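Local coordinates for (S)-ureidoglycine aminohydrolase (PDB 1RC6), which hydrolyses (S)-ureidoglycine to (S)-ureidoglycolate and ammonia, a manganese-dependent step in the anaerobic use of allantoin as a nitrogen source, at residues C45-L50 and Y62-H67; Y86-N91 and D126-L131. All coordinates share one frame; numbering follows the deposited sequence.

Both contacts lie in one antiparallel sheet. Contact 1 is at its outer end, where strand 46-49 pairs with strand 60-67; contact 2 is further in, where strand 127-135 meets strand 81-89. Strands 60-67 and 127-135 are neighbours, so the two pairings run on into each other, with probable backbone hydrogen bonds from L66 to S127 and from Y62 to L131. Each contact mixes buried and partly exposed residues. Contact 1 keeps a regular register and sets apolar pairs, among them C45 with V64 and I49 with Y62, beside polar D46, T65 and H67. In contact 2 the pairing is broken by a bulge, I88 and Q128 face strand 202-208 of the other large sheet, and a serine hydroxyl takes over where the strand pairing stops.

Contact 1 of 2, residues C45-L50 and Y62-H67; sequences CDATIL and YLVTLH
V64 spreads its two methyls along one face of the pairing: CG1 meets C45 SG at 3.8 Å, while CG2 lies 4.1 Å from A47 CB. The branch nearer the cysteine is the one anti to the backbone N (chi1 -171°). C45 also turns CB to L66 CD2. Further along the same face, I49 and Y62 lie side by side and point the same way, the isoleucine's CG1 coming obliquely to ring atom CD2 of Y62 at 3.9 Å. V64 and Y62 go on to touch I129 and L131 of the next strand.

D46, T48, L63 and T65 occupy the other face. T48 and L63 run alongside each other, methyl CG2 of the threonine 3.8 Å from CB of the leucine, and L50 crosses over to bring CD1 to that same CB. At the far end the D46 carboxylate stands nearly upright to the imidazole of H67, their planes 78° apart. Its OD2 comes to the ring edge near CE1, which brings the acid and the imidazole together at this end of the hairpin.

Between the two faces the backbones are tied by two reciprocal pairs of hydrogen bonds, D46 with T65 and T48 with L63. The straightest of them, from T48 N to L63 O at 3.0 Å, has an N-H...O angle of 160°. On its other flank, strand 46-49 is bonded through A47 to N37. Two antiparallel strands joined by the intervening loop make this a beta hairpin, set at the edge of the N-terminal cupin beta-sheet.

Contact 2 of 2, residues Y86-N91 and D126-L131; sequences YVISGN and DSQIFL
A classic beta bulge interrupts this antiparallel cupin sheet, with I88 and S89 sharing Q128 as their partner on the other strand. The Q128 carbonyl O takes the I88 N at 2.9 Å and, weakly, the S89 N at 3.3 Å. Before the bulge the register is regular, Y86 and F130 exchanging a pair of backbone hydrogen bonds.

The extra residue swings the I88 side chain over the neighbouring strand. CG1 stands anti to the carbonyl carbon (chi1 -65°) and the chain stays extended beyond it, which carries CD1 across to Q128 CG at 3.7 Å and to F130 CB at 3.9 Å. Q128 is itself stretched out, CG anti to its backbone N (chi1 176°), and its amide NE2 ends up beside I88 CG2. Y205 of strand 202-208 touches both of these side chains. Cutting I88 back to an alanine would probably take away the CD1 contact with F130 CB and most of the cover over Q128, leaving the glutamine's amide end freer to turn.

On the other face the V87 and I129 side chains cross at a slant, CG2 of the valine meeting CD1 of the isoleucine, and I92 touches both residues. The chain turns its corner at I88; beyond it G90 has a positive phi (96°), at which a side chain would be jammed against the preceding carbonyl O. At N91, S127 OG, already hydrogen-bonded to OD1 of N121, accepts the backbone N-H at 3.0 Å.

Contact 1 of 2, residues C45-L50 and Y62-H67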
# COMPACT_ATOMS: atom_id res chain seq x y z
N CYS A 45 -11.78 8.51 12.30
CA CYS A 45 -11.38 7.40 11.44
C CYS A 45 -10.53 6.42 12.23
O CYS A 45 -9.87 6.82 13.20
CB CYS A 45 -10.54 7.92 10.28
SG CYS A 45 -8.93 8.54 10.85
N ASP A 46 -10.52 5.16 11.81
CA ASP A 46 -9.72 4.14 12.47
C ASP A 46 -8.42 3.95 11.70
O ASP A 46 -8.44 3.53 10.54
CB ASP A 46 -10.47 2.81 12.53
CG ASP A 46 -11.78 2.91 13.27
OD1 ASP A 46 -11.80 3.62 14.30
OD2 ASP A 46 -12.77 2.28 12.83
N ALA A 47 -7.29 4.28 12.32
CA ALA A 47 -6.02 4.11 11.64
C ALA A 47 -5.27 2.92 12.21
O ALA A 47 -5.18 2.74 13.43
CB ALA A 47 -5.16 5.36 11.75
N THR A 48 -4.75 2.09 11.33
CA THR A 48 -4.01 0.95 11.78
C THR A 48 -2.68 0.86 11.04
O THR A 48 -2.63 0.61 9.84
CB THR A 48 -4.86 -0.33 11.61
OG1 THR A 48 -4.00 -1.46 11.48
CG2 THR A 48 -5.77 -0.22 10.41
N ILE A 49 -1.61 1.11 11.78
CA ILE A 49 -0.25 1.05 11.26
C ILE A 49 0.12 -0.39 10.87
O ILE A 49 -0.21 -1.33 11.60
CB ILE A 49 0.72 1.56 12.31
CG1 ILE A 49 0.41 3.01 12.63
CG2 ILE A 49 2.14 1.40 11.84
CD1 ILE A 49 1.09 3.51 13.89
N LEU A 50 0.80 -0.55 9.73
CA LEU A 50 1.20 -1.87 9.24
C LEU A 50 2.71 -2.05 9.32
O LEU A 50 3.25 -2.29 10.38
CB LEU A 50 0.69 -2.05 7.82
CG LEU A 50 -0.83 -1.85 7.75
CD1 LEU A 50 -1.33 -1.99 6.33
CD2 LEU A 50 -1.52 -2.86 8.64
N TYR A 62 0.01 2.42 6.11
CA TYR A 62 -1.19 2.34 6.92
C TYR A 62 -2.43 1.92 6.17
O TYR A 62 -2.49 1.96 4.94
CB TYR A 62 -1.54 3.70 7.53
CG TYR A 62 -0.40 4.58 7.99
CD1 TYR A 62 0.60 4.99 7.11
CD2 TYR A 62 -0.34 5.01 9.32
CE1 TYR A 62 1.64 5.82 7.55
CE2 TYR A 62 0.69 5.84 9.76
CZ TYR A 62 1.68 6.24 8.87
OH TYR A 62 2.68 7.06 9.33
N LEU A 63 -3.43 1.54 6.94
CA LEU A 63 -4.73 1.19 6.42
C LEU A 63 -5.62 2.09 7.26
O LEU A 63 -5.55 2.07 8.49
CB LEU A 63 -5.03 -0.28 6.68
CG LEU A 63 -6.30 -0.83 6.03
CD1 LEU A 63 -6.29 -2.35 6.18
CD2 LEU A 63 -7.55 -0.24 6.68
N VAL A 64 -6.43 2.91 6.62
CA VAL A 64 -7.27 3.82 7.36
C VAL A 64 -8.69 3.87 6.84
O VAL A 64 -8.92 4.18 5.66
CB VAL A 64 -6.70 5.26 7.33
CG1 VAL A 64 -7.46 6.16 8.29
CG2 VAL A 64 -5.21 5.25 7.68
N THR A 65 -9.66 3.55 7.69
CA THR A 65 -11.04 3.64 7.25
C THR A 65 -11.56 4.99 7.78
O THR A 65 -11.52 5.28 8.99
CB THR A 65 -11.91 2.48 7.79
OG1 THR A 65 -12.30 2.77 9.13
CG2 THR A 65 -11.15 1.17 7.74
N LEU A 66 -12.02 5.81 6.84
CA LEU A 66 -12.53 7.13 7.16
C LEU A 66 -14.01 7.14 7.43
O LEU A 66 -14.81 6.68 6.61
CB LEU A 66 -12.23 8.07 6.00
CG LEU A 66 -10.77 8.00 5.55
CD1 LEU A 66 -10.64 8.61 4.17
CD2 LEU A 66 -9.86 8.70 6.58
N HIS A 67 -14.38 7.65 8.59
CA HIS A 67 -15.79 7.77 8.92
C HIS A 67 -16.23 9.15 8.42
O HIS A 67 -15.48 9.80 7.68
CB HIS A 67 -15.98 7.61 10.43
CG HIS A 67 -15.66 6.24 10.92
ND1 HIS A 67 -14.68 5.98 11.86
CD2 HIS A 67 -16.13 5.03 10.53
CE1 HIS A 67 -14.56 4.67 12.02
NE2 HIS A 67 -15.43 4.07 11.22

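Contact 2 of 2, residues Y86-N91 and D126-L131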
# COMPACT_ATOMS: atom_id res chain seq x y z
N TYR A 86 -3.90 5.67 -1.57
CA TYR A 86 -4.69 4.91 -2.52
C TYR A 86 -6.09 4.66 -1.95
O TYR A 86 -6.24 4.12 -0.86
CB TYR A 86 -4.02 3.57 -2.82
CG TYR A 86 -4.85 2.69 -3.71
CD1 TYR A 86 -4.74 2.75 -5.09
CD2 TYR A 86 -5.81 1.83 -3.17
CE1 TYR A 86 -5.55 1.99 -5.92
CE2 TYR A 86 -6.63 1.06 -3.99
CZ TYR A 86 -6.50 1.14 -5.37
OH TYR A 86 -7.35 0.44 -6.19
N VAL A 87 -7.10 5.06 -2.70
CA VAL A 87 -8.47 4.87 -2.27
C VAL A 87 -8.90 3.45 -2.54
O VAL A 87 -9.14 3.06 -3.68
CB VAL A 87 -9.44 5.81 -2.99
CG1 VAL A 87 -10.87 5.52 -2.52
CG2 VAL A 87 -9.06 7.27 -2.72
N ILE A 88 -8.98 2.66 -1.48
CA ILE A 88 -9.40 1.28 -1.59
C ILE A 88 -10.88 1.24 -1.97
O ILE A 88 -11.30 0.39 -2.75
CB ILE A 88 -9.15 0.55 -0.25
CG1 ILE A 88 -7.64 0.50 0.03
CG2 ILE A 88 -9.73 -0.85 -0.30
CD1 ILE A 88 -7.29 0.09 1.44
N SER A 89 -11.65 2.17 -1.43
CA SER A 89 -13.08 2.22 -1.72
C SER A 89 -13.69 3.51 -1.17
O SER A 89 -13.18 4.08 -0.20
CB SER A 89 -13.78 1.04 -1.08
OG SER A 89 -13.83 1.24 0.32
N GLY A 90 -14.78 3.96 -1.79
CA GLY A 90 -15.44 5.16 -1.33
C GLY A 90 -14.99 6.37 -2.11
O GLY A 90 -14.56 6.26 -3.25
N ASN A 91 -15.10 7.54 -1.48
CA ASN A 91 -14.72 8.78 -2.13
C ASN A 91 -14.17 9.74 -1.12
O ASN A 91 -14.79 9.97 -0.08
CB ASN A 91 -15.92 9.44 -2.80
CG ASN A 91 -16.26 8.80 -4.11
OD1 ASN A 91 -16.83 7.71 -4.14
ND2 ASN A 91 -15.89 9.46 -5.22
N ASP A 126 -18.48 5.21 5.11
CA ASP A 126 -17.04 5.13 5.32
C ASP A 126 -16.26 4.96 4.03
O ASP A 126 -16.66 4.21 3.13
CB ASP A 126 -16.70 3.97 6.27
CG ASP A 126 -17.10 4.26 7.71
OD1 ASP A 126 -17.21 5.45 8.07
OD2 ASP A 126 -17.27 3.30 8.49
N SER A 127 -15.15 5.67 3.94
CA SER A 127 -14.27 5.58 2.79
C SER A 127 -12.99 4.98 3.33
O SER A 127 -12.47 5.41 4.35
CB SER A 127 -14.02 6.96 2.20
OG SER A 127 -15.18 7.46 1.56
N GLN A 128 -12.47 3.95 2.65
CA GLN A 128 -11.26 3.30 3.11
C GLN A 128 -10.03 3.67 2.31
O GLN A 128 -10.04 3.65 1.08
CB GLN A 128 -11.47 1.79 3.11
CG GLN A 128 -10.25 0.99 3.47
CD GLN A 128 -10.60 -0.43 3.85
OE1 GLN A 128 -11.02 -0.68 4.98
NE2 GLN A 128 -10.44 -1.36 2.91
N ILE A 129 -8.95 3.97 3.02
CA ILE A 129 -7.70 4.39 2.40
C ILE A 129 -6.45 3.58 2.76
O ILE A 129 -6.38 2.96 3.83
CB ILE A 129 -7.50 5.91 2.72
CG1 ILE A 129 -7.38 6.67 1.41
CG2 ILE A 129 -6.36 6.14 3.66
CD1 ILE A 129 -8.68 6.64 0.61
N PHE A 130 -5.48 3.56 1.86
CA PHE A 130 -4.20 2.88 2.08
C PHE A 130 -3.14 3.96 2.04
O PHE A 130 -3.03 4.68 1.05
CB PHE A 130 -3.90 1.87 0.98
CG PHE A 130 -2.52 1.28 1.08
CD1 PHE A 130 -2.18 0.44 2.13
CD2 PHE A 130 -1.54 1.61 0.16
CE1 PHE A 130 -0.89 -0.06 2.26
CE2 PHE A 130 -0.25 1.12 0.27
CZ PHE A 130 0.08 0.29 1.33
N LEU A 131 -2.36 4.10 3.11
CA LEU A 131 -1.33 5.13 3.19
C LEU A 131 0.06 4.57 3.25
O LEU A 131 0.28 3.48 3.77
CB LEU A 131 -1.55 6.00 4.42
CG LEU A 131 -2.44 7.22 4.21
CD1 LEU A 131 -2.54 7.96 5.52
CD2 LEU A 131 -1.87 8.13 3.10